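Local atomic coordinates of CAG pathogenicity island protein 13 (PDB entry 2G3V), a protein that is of unknown function but is encoded in the cag pathogenicity island of Helicobacter pylori, which is associated with a type IV secretion system. Residues Q54-K59 / L91-T96; D83-V88 / R137-Q142. One frame throughout, in Å; residues are numbered along the deposited sequence.

Interaction 1: Q54-K59 / L91-T96; sequences QMHTNK and LLESET
The imidazole ring of His56 meets the carboxylate of Glu93 at its edge, with Glu93 CD in the ring plane and OE1 near it, while Lys86 and Arg90 of helix 82-105 also pack on the histidine. The two flat groups are turned only 25° from each other, so the ring and the carboxylate are nearly coplanar, although the side chains as wholes meet at about a right angle. His56 NE2 donates to Glu93 OE1 with an N-H...O angle of 147°, somewhat bent. The modelled separation of His56 NE2 and Glu93 OE1, 2.3 Å, is very short for such a bond, and its exact length is therefore doubtful. Glu93 OE1 sits beyond NE2, 3.1 Å from His56 CE1 and 3.4 Å from His56 CD2, and these two distances share the same doubt.

The two side chains extend toward each other from helices 35-57 and 82-105 to make this one meeting. His56 carries its ring with CG between the backbone N and the carbonyl carbon, while Glu93 runs out extended, its CG opposite the backbone N (chi1 -177°), and delivers the carboxylate to the ring. Glu93 OE2 has a long, weak ion pair with Lys53, which, together with the imidazole N-H, might modestly favour the carboxylate form.

Beyond the histidine, helix 35-57 ends: Asn58 leaves the helical conformation and caps the next helix through OD1 to Ala61 N, while its ND2 makes a weak bond back to Gln54 OE1. The arrangement is a His-carboxylate hydrogen bond between surface side chains, joining the C-terminal end of helix 35-57 to helix 82-105 in this all-helical protein.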
ATOM      1  N   GLN A  54     -14.698   0.313   1.910  1.00  8.25           N
ATOM      2  CA  GLN A  54     -15.915  -0.134   1.243  1.00  9.70           C
ATOM      3  C   GLN A  54     -16.027  -1.648   1.121  1.00 10.80           C
ATOM      4  O   GLN A  54     -17.131  -2.191   0.998  1.00 11.11           O
ATOM      5  CB  GLN A  54     -16.019   0.507  -0.147  1.00 11.24           C
ATOM      6  CG  GLN A  54     -16.882   1.765  -0.195  1.00 13.13           C
ATOM      7  CD  GLN A  54     -18.364   1.473   0.060  1.00 16.18           C
ATOM      8  OE1 GLN A  54     -18.807   1.323   1.211  1.00 16.72           O
ATOM      9  NE2 GLN A  54     -19.136   1.379  -1.022  1.00 17.91           N
HETATM   10  N   MSE A  55     -14.909  -2.356   1.173  1.00  9.87           N
HETATM   11  CA  MSE A  55     -15.006  -3.795   1.038  1.00  8.14           C
HETATM   12  C   MSE A  55     -15.589  -4.445   2.303  1.00  8.63           C
HETATM   13  O   MSE A  55     -16.581  -5.183   2.239  1.00  8.08           O
HETATM   14  CB  MSE A  55     -13.630  -4.362   0.688  1.00  8.47           C
HETATM   15  CG  MSE A  55     -13.044  -3.781  -0.588  1.00  5.82           C
HETATM   16 SE   MSE A  55     -14.114  -4.135  -2.160  1.00  1.36          SE
HETATM   17  CE  MSE A  55     -13.733  -5.980  -2.340  1.00  6.03           C
ATOM     18  N   HIS A  56     -14.988  -4.152   3.450  1.00  8.44           N
ATOM     19  CA  HIS A  56     -15.449  -4.719   4.711  1.00  9.40           C
ATOM     20  C   HIS A  56     -16.712  -4.034   5.257  1.00  9.10           C
ATOM     21  O   HIS A  56     -17.428  -4.605   6.074  1.00 10.74           O
ATOM     22  CB  HIS A  56     -14.318  -4.673   5.756  1.00 10.09           C
ATOM     23  CG  HIS A  56     -13.987  -3.292   6.248  1.00 13.01           C
ATOM     24  ND1 HIS A  56     -14.915  -2.470   6.854  1.00 14.27           N
ATOM     25  CD2 HIS A  56     -12.819  -2.603   6.255  1.00 13.60           C
ATOM     26  CE1 HIS A  56     -14.335  -1.336   7.211  1.00 13.31           C
ATOM     27  NE2 HIS A  56     -13.064  -1.392   6.859  1.00 11.22           N
ATOM     28  N   THR A  57     -16.998  -2.821   4.802  1.00  7.76           N
ATOM     29  CA  THR A  57     -18.178  -2.100   5.280  1.00  7.38           C
ATOM     30  C   THR A  57     -19.393  -2.387   4.398  1.00  8.89           C
ATOM     31  O   THR A  57     -20.539  -2.308   4.836  1.00  9.18           O
ATOM     32  CB  THR A  57     -17.928  -0.570   5.290  1.00  5.09           C
ATOM     33  OG1 THR A  57     -16.920  -0.247   6.259  1.00  4.92           O
ATOM     34  CG2 THR A  57     -19.201   0.172   5.591  1.00  4.54           C
ATOM     35  N   ASN A  58     -19.131  -2.719   3.145  1.00 10.85           N
ATOM     36  CA  ASN A  58     -20.187  -2.995   2.180  1.00 12.59           C
ATOM     37  C   ASN A  58     -20.091  -4.475   1.824  1.00 11.74           C
ATOM     38  O   ASN A  58     -19.008  -4.964   1.477  1.00  9.61           O
ATOM     39  CB  ASN A  58     -19.937  -2.124   0.942  1.00 14.38           C
ATOM     40  CG  ASN A  58     -21.203  -1.776   0.182  1.00 17.49           C
ATOM     41  OD1 ASN A  58     -21.873  -2.648  -0.386  1.00 17.71           O
ATOM     42  ND2 ASN A  58     -21.525  -0.484   0.150  1.00 16.42           N
ATOM     43  N   LYS A  59     -21.200  -5.202   1.928  1.00 10.91           N
ATOM     44  CA  LYS A  59     -21.168  -6.623   1.579  1.00 11.31           C
ATOM     45  C   LYS A  59     -21.407  -6.745   0.081  1.00 10.84           C
ATOM     46  O   LYS A  59     -20.782  -7.555  -0.610  1.00 10.82           O
ATOM     47  CB  LYS A  59     -22.235  -7.409   2.350  1.00 12.27           C
ATOM     48  CG  LYS A  59     -21.902  -8.891   2.493  1.00 12.25           C
ATOM     49  CD  LYS A  59     -21.968  -9.359   3.960  1.00 15.08           C
ATOM     50  CE  LYS A  59     -21.326 -10.752   4.186  1.00 12.18           C
ATOM     51  NZ  LYS A  59     -21.992 -11.855   3.449  1.00 11.62           N
ATOM     52  N   LEU A  91      -7.587  -4.503   7.690  1.00  3.78           N
ATOM     53  CA  LEU A  91      -6.196  -4.231   8.014  1.00  3.10           C
ATOM     54  C   LEU A  91      -5.543  -3.331   6.956  1.00  2.80           C
ATOM     55  O   LEU A  91      -4.591  -2.612   7.248  1.00  6.04           O
ATOM     56  CB  LEU A  91      -5.443  -5.565   8.141  1.00  2.78           C
ATOM     57  CG  LEU A  91      -4.115  -5.616   8.907  1.00  6.42           C
ATOM     58  CD1 LEU A  91      -4.368  -5.347  10.394  1.00  5.21           C
ATOM     59  CD2 LEU A  91      -3.475  -6.979   8.718  1.00  6.02           C
ATOM     60  N   LEU A  92      -6.053  -3.383   5.728  1.00  2.56           N
ATOM     61  CA  LEU A  92      -5.544  -2.554   4.632  1.00  2.05           C
ATOM     62  C   LEU A  92      -6.031  -1.123   4.825  1.00  2.69           C
ATOM     63  O   LEU A  92      -5.283  -0.176   4.586  1.00  2.19           O
ATOM     64  CB  LEU A  92      -6.036  -3.076   3.272  1.00  2.93           C
ATOM     65  CG  LEU A  92      -5.104  -3.952   2.427  1.00  2.73           C
ATOM     66  CD1 LEU A  92      -4.340  -4.928   3.306  1.00  6.39           C
ATOM     67  CD2 LEU A  92      -5.915  -4.702   1.407  1.00  3.22           C
ATOM     68  N   GLU A  93      -7.284  -0.968   5.255  1.00  3.84           N
ATOM     69  CA  GLU A  93      -7.851   0.359   5.490  1.00  4.71           C
ATOM     70  C   GLU A  93      -7.069   1.028   6.609  1.00  4.83           C
ATOM     71  O   GLU A  93      -6.764   2.221   6.561  1.00  2.63           O
ATOM     72  CB  GLU A  93      -9.317   0.262   5.908  1.00  6.68           C
ATOM     73  CG  GLU A  93      -9.981   1.623   6.099  1.00  7.23           C
ATOM     74  CD  GLU A  93     -11.188   1.564   7.020  1.00 10.74           C
ATOM     75  OE1 GLU A  93     -12.047   0.675   6.831  1.00 13.36           O
ATOM     76  OE2 GLU A  93     -11.285   2.410   7.934  1.00 10.31           O
ATOM     77  N   SER A  94      -6.748   0.238   7.626  1.00  5.49           N
ATOM     78  CA  SER A  94      -5.989   0.728   8.765  1.00  5.68           C
ATOM     79  C   SER A  94      -4.621   1.243   8.336  1.00  5.07           C
ATOM     80  O   SER A  94      -4.233   2.358   8.673  1.00  4.72           O
ATOM     81  CB  SER A  94      -5.813  -0.389   9.804  1.00  6.60           C
ATOM     82  OG  SER A  94      -7.062  -0.836  10.306  1.00  9.14           O
ATOM     83  N   GLU A  95      -3.884   0.425   7.593  1.00  6.12           N
ATOM     84  CA  GLU A  95      -2.554   0.817   7.142  1.00  6.90           C
ATOM     85  C   GLU A  95      -2.603   2.024   6.208  1.00  4.84           C
ATOM     86  O   GLU A  95      -1.747   2.897   6.281  1.00  4.66           O
ATOM     87  CB  GLU A  95      -1.847  -0.361   6.449  1.00 11.47           C
ATOM     88  CG  GLU A  95      -1.713  -1.587   7.337  1.00 15.70           C
ATOM     89  CD  GLU A  95      -1.205  -1.250   8.743  1.00 18.70           C
ATOM     90  OE1 GLU A  95      -0.135  -0.603   8.859  1.00 20.46           O
ATOM     91  OE2 GLU A  95      -1.876  -1.631   9.731  1.00 19.22           O
ATOM     92  N   THR A  96      -3.600   2.095   5.333  1.00  3.96           N
ATOM     93  CA  THR A  96      -3.674   3.246   4.438  1.00  3.33           C
ATOM     94  C   THR A  96      -3.900   4.518   5.270  1.00  4.64           C
ATOM     95  O   THR A  96      -3.441   5.609   4.913  1.00  5.31           O
ATOM     96  CB  THR A  96      -4.775   3.062   3.361  1.00  2.13           C
ATOM     97  OG1 THR A  96      -6.027   2.749   3.970  1.00  4.12           O
ATOM     98  CG2 THR A  96      -4.413   1.938   2.433  1.00  2.64           C
TER

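Interaction 2: D83-V88 / R137-Q142; sequences DKFKKV and REMDSQ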
ATOM      1  N   ASP A  83     -15.199 -13.943   3.890  1.00 10.75           N
ATOM      2  CA  ASP A  83     -14.784 -13.735   5.268  1.00 13.11           C
ATOM      3  C   ASP A  83     -13.294 -13.438   5.439  1.00 13.12           C
ATOM      4  O   ASP A  83     -12.906 -12.641   6.309  1.00 13.70           O
ATOM      5  CB  ASP A  83     -15.197 -14.952   6.118  1.00 15.58           C
ATOM      6  CG  ASP A  83     -15.054 -16.281   5.368  1.00 16.61           C
ATOM      7  OD1 ASP A  83     -13.941 -16.859   5.388  1.00 17.64           O
ATOM      8  OD2 ASP A  83     -16.054 -16.738   4.753  1.00 16.98           O
ATOM      9  N   LYS A  84     -12.461 -14.064   4.610  1.00 10.64           N
ATOM     10  CA  LYS A  84     -11.020 -13.857   4.698  1.00  9.89           C
ATOM     11  C   LYS A  84     -10.620 -12.573   3.965  1.00  9.26           C
ATOM     12  O   LYS A  84      -9.672 -11.880   4.350  1.00  9.61           O
ATOM     13  CB  LYS A  84     -10.275 -15.061   4.099  1.00 12.57           C
ATOM     14  CG  LYS A  84      -8.839 -15.216   4.596  1.00 13.00           C
ATOM     15  CD  LYS A  84      -8.084 -16.302   3.859  1.00 15.38           C
ATOM     16  CE  LYS A  84      -8.740 -17.671   3.995  1.00 15.24           C
ATOM     17  NZ  LYS A  84      -8.714 -18.170   5.388  1.00 15.96           N
ATOM     18  N   PHE A  85     -11.342 -12.262   2.897  1.00  8.00           N
ATOM     19  CA  PHE A  85     -11.058 -11.059   2.128  1.00  5.22           C
ATOM     20  C   PHE A  85     -11.369  -9.842   2.969  1.00  3.99           C
ATOM     21  O   PHE A  85     -10.588  -8.896   3.019  1.00  1.05           O
ATOM     22  CB  PHE A  85     -11.892 -11.031   0.847  1.00  2.89           C
ATOM     23  CG  PHE A  85     -11.261 -11.762  -0.282  1.00  2.18           C
ATOM     24  CD1 PHE A  85     -10.104 -11.265  -0.881  1.00  3.90           C
ATOM     25  CD2 PHE A  85     -11.799 -12.950  -0.744  1.00  1.15           C
ATOM     26  CE1 PHE A  85      -9.493 -11.947  -1.935  1.00  2.59           C
ATOM     27  CE2 PHE A  85     -11.200 -13.633  -1.789  1.00  1.76           C
ATOM     28  CZ  PHE A  85     -10.041 -13.131  -2.390  1.00  1.30           C
ATOM     29  N   LYS A  86     -12.512  -9.888   3.641  1.00  3.62           N
ATOM     30  CA  LYS A  86     -12.941  -8.783   4.477  1.00  5.61           C
ATOM     31  C   LYS A  86     -11.885  -8.486   5.539  1.00  6.33           C
ATOM     32  O   LYS A  86     -11.667  -7.329   5.905  1.00  5.97           O
ATOM     33  CB  LYS A  86     -14.278  -9.135   5.124  1.00  7.21           C
ATOM     34  CG  LYS A  86     -15.147  -7.936   5.492  1.00 10.20           C
ATOM     35  CD  LYS A  86     -16.605  -8.359   5.677  1.00 11.33           C
ATOM     36  CE  LYS A  86     -17.138  -8.985   4.387  1.00 13.10           C
ATOM     37  NZ  LYS A  86     -18.570  -9.420   4.443  1.00 12.68           N
ATOM     38  N   LYS A  87     -11.215  -9.536   6.010  1.00  5.74           N
ATOM     39  CA  LYS A  87     -10.188  -9.403   7.034  1.00  5.56           C
ATOM     40  C   LYS A  87      -9.020  -8.522   6.612  1.00  5.27           C
ATOM     41  O   LYS A  87      -8.705  -7.545   7.294  1.00  4.99           O
ATOM     42  CB  LYS A  87      -9.641 -10.780   7.432  1.00  6.21           C
ATOM     43  CG  LYS A  87      -8.654 -10.734   8.599  1.00  8.33           C
ATOM     44  CD  LYS A  87      -8.133 -12.112   8.982  1.00  8.06           C
ATOM     45  CE  LYS A  87      -7.127 -12.003  10.133  1.00  9.61           C
ATOM     46  NZ  LYS A  87      -6.632 -13.327  10.628  1.00 10.70           N
ATOM     47  N   VAL A  88      -8.368  -8.872   5.503  1.00  4.44           N
ATOM     48  CA  VAL A  88      -7.227  -8.099   5.029  1.00  2.53           C
ATOM     49  C   VAL A  88      -7.620  -6.660   4.768  1.00  1.51           C
ATOM     50  O   VAL A  88      -6.877  -5.746   5.077  1.00  1.05           O
ATOM     51  CB  VAL A  88      -6.614  -8.687   3.728  1.00  2.12           C
ATOM     52  CG1 VAL A  88      -5.973 -10.029   4.022  1.00  4.26           C
ATOM     53  CG2 VAL A  88      -7.669  -8.822   2.649  1.00  1.61           C
ATOM     54  N   ARG A 137      -4.559 -20.062  -4.984  1.00  8.23           N
ATOM     55  CA  ARG A 137      -3.505 -20.324  -4.011  1.00  9.89           C
ATOM     56  C   ARG A 137      -2.701 -19.070  -3.714  1.00  9.19           C
ATOM     57  O   ARG A 137      -2.459 -18.725  -2.560  1.00  8.25           O
ATOM     58  CB  ARG A 137      -2.577 -21.421  -4.533  1.00 11.78           C
ATOM     59  CG  ARG A 137      -3.260 -22.772  -4.770  1.00 14.64           C
ATOM     60  CD  ARG A 137      -3.743 -23.399  -3.471  1.00 15.53           C
ATOM     61  NE  ARG A 137      -4.773 -22.591  -2.830  1.00 18.28           N
ATOM     62  CZ  ARG A 137      -5.343 -22.881  -1.664  1.00 20.05           C
ATOM     63  NH1 ARG A 137      -4.982 -23.971  -0.993  1.00 21.83           N
ATOM     64  NH2 ARG A 137      -6.279 -22.082  -1.169  1.00 21.01           N
ATOM     65  N   GLU A 138      -2.272 -18.397  -4.771  1.00  9.59           N
ATOM     66  CA  GLU A 138      -1.511 -17.159  -4.627  1.00  9.68           C
ATOM     67  C   GLU A 138      -2.251 -16.197  -3.703  1.00  7.55           C
ATOM     68  O   GLU A 138      -1.682 -15.655  -2.758  1.00  8.94           O
ATOM     69  CB  GLU A 138      -1.339 -16.490  -5.989  1.00 11.78           C
ATOM     70  CG  GLU A 138      -0.104 -16.887  -6.757  1.00 13.45           C
ATOM     71  CD  GLU A 138      -0.145 -16.385  -8.190  1.00 15.42           C
ATOM     72  OE1 GLU A 138      -0.502 -15.197  -8.399  1.00 15.63           O
ATOM     73  OE2 GLU A 138       0.181 -17.179  -9.101  1.00 16.25           O
HETATM   74  N   MSE A 139      -3.532 -15.989  -3.985  1.00  5.44           N
HETATM   75  CA  MSE A 139      -4.332 -15.068  -3.190  1.00  5.93           C
HETATM   76  C   MSE A 139      -4.434 -15.517  -1.742  1.00  5.13           C
HETATM   77  O   MSE A 139      -4.304 -14.711  -0.826  1.00  7.08           O
HETATM   78  CB  MSE A 139      -5.736 -14.934  -3.801  1.00  8.00           C
HETATM   79  CG  MSE A 139      -6.650 -13.895  -3.131  1.00  9.84           C
HETATM   80 SE   MSE A 139      -6.076 -12.053  -3.307  1.00  9.73          SE
HETATM   81  CE  MSE A 139      -6.510 -11.783  -5.170  1.00  3.82           C
ATOM     82  N   ASP A 140      -4.657 -16.809  -1.535  1.00  4.90           N
ATOM     83  CA  ASP A 140      -4.804 -17.331  -0.193  1.00  4.50           C
ATOM     84  C   ASP A 140      -3.598 -17.095   0.677  1.00  3.48           C
ATOM     85  O   ASP A 140      -3.728 -16.650   1.812  1.00  3.07           O
ATOM     86  CB  ASP A 140      -5.123 -18.826  -0.236  1.00  7.95           C
ATOM     87  CG  ASP A 140      -5.875 -19.294   0.996  1.00 10.07           C
ATOM     88  OD1 ASP A 140      -6.845 -18.602   1.407  1.00 13.05           O
ATOM     89  OD2 ASP A 140      -5.508 -20.355   1.550  1.00 12.81           O
ATOM     90  N   SER A 141      -2.410 -17.391   0.162  1.00  4.64           N
ATOM     91  CA  SER A 141      -1.206 -17.196   0.969  1.00  5.32           C
ATOM     92  C   SER A 141      -0.845 -15.723   1.105  1.00  5.27           C
ATOM     93  O   SER A 141      -0.278 -15.309   2.121  1.00  6.74           O
ATOM     94  CB  SER A 141      -0.025 -17.988   0.400  1.00  3.87           C
ATOM     95  OG  SER A 141       0.246 -17.615  -0.933  1.00  5.89           O
ATOM     96  N   GLN A 142      -1.170 -14.932   0.087  1.00  5.78           N
ATOM     97  CA  GLN A 142      -0.882 -13.516   0.145  1.00  4.97           C
ATOM     98  C   GLN A 142      -1.711 -12.942   1.277  1.00  4.32           C
ATOM     99  O   GLN A 142      -1.219 -12.148   2.077  1.00  6.38           O
ATOM    100  CB  GLN A 142      -1.242 -12.839  -1.182  1.00  7.53           C
ATOM    101  CG  GLN A 142      -0.653 -11.432  -1.342  1.00  7.49           C
ATOM    102  CD  GLN A 142      -0.948 -10.812  -2.694  1.00  8.03           C
ATOM    103  OE1 GLN A 142      -2.101 -10.510  -3.012  1.00  9.91           O
ATOM    104  NE2 GLN A 142       0.094 -10.616  -3.502  1.00  9.45           N
TER
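Phe85 and the selenomethionine Met139 meet with their side chains crossed at about a right angle, and Lys84 and Asp140 cross in the same way beside them. In the first pair the far end of the phenyl ring does the touching: Phe85 CZ lies 3.6 Å from Met139 CG. The bend at chi2 (66°) turns the selenium of Met139 toward the ring rim, where Met139 SE comes to 3.7 Å from Phe85 CE1. Met139 SE stands 5.0 Å from the centroid of the Phe85 ring and 78° off its normal, so this Met-aromatic contact is made at the edge.

The second pair is less direct. Asp140 OD1 approaches the methylene part of Lys84, 3.3 Å from Lys84 CE, whereas the ammonium nitrogen NZ of Lys84 remains 4.4 Å from Asp140 OD1. The last two torsions of the lysine, both near -60°, bend the chain, and in this conformer the ammonium stays beyond salt-bridge distance. Asp140 OD2 lies 3.3 Å from NH2 of Arg137 on its own helix, but well out of the guanidinium plane, so attraction of charge acts there without an N-H aimed at the oxygen.

Leu62 and Leu66 of helix 59-69 also touch Phe85, Met70 and Met134 from loops touch Met139, and Ile143, further along helix 136-149, touches Lys84, Phe85 and Val88. Helices 82-105 and 136-149 are thus joined by a buried aromatic and selenomethionine patch, with a partly exposed acidic and basic fringe. No hydrogen bond crosses between the two segments: van der Waals packing of Phe85 and Met139 is probably a main part of the attraction, and the lysine and aspartate would add a looser electrostatic pull.

Overall arrangement
Helix 82-105 is common to both contacts: interaction 1 joins it to the end of helix 35-57, and interaction 2 joins it to helix 136-149. Their centres are about 13 Å apart, and Lys86, in segment 83-88, packs against His56 and Lys59 of segment 54-59, so the two contacts touch. Interaction 1 is a surface contact with a small interface of 89 Å², made by one polar pair. Interaction 2 buries 158 Å² and is partly sunk into the protein, where an apolar pair is buried and a charged pair lies beside it. Directional bonding thus marks the outer contact, and side-chain packing the more buried one.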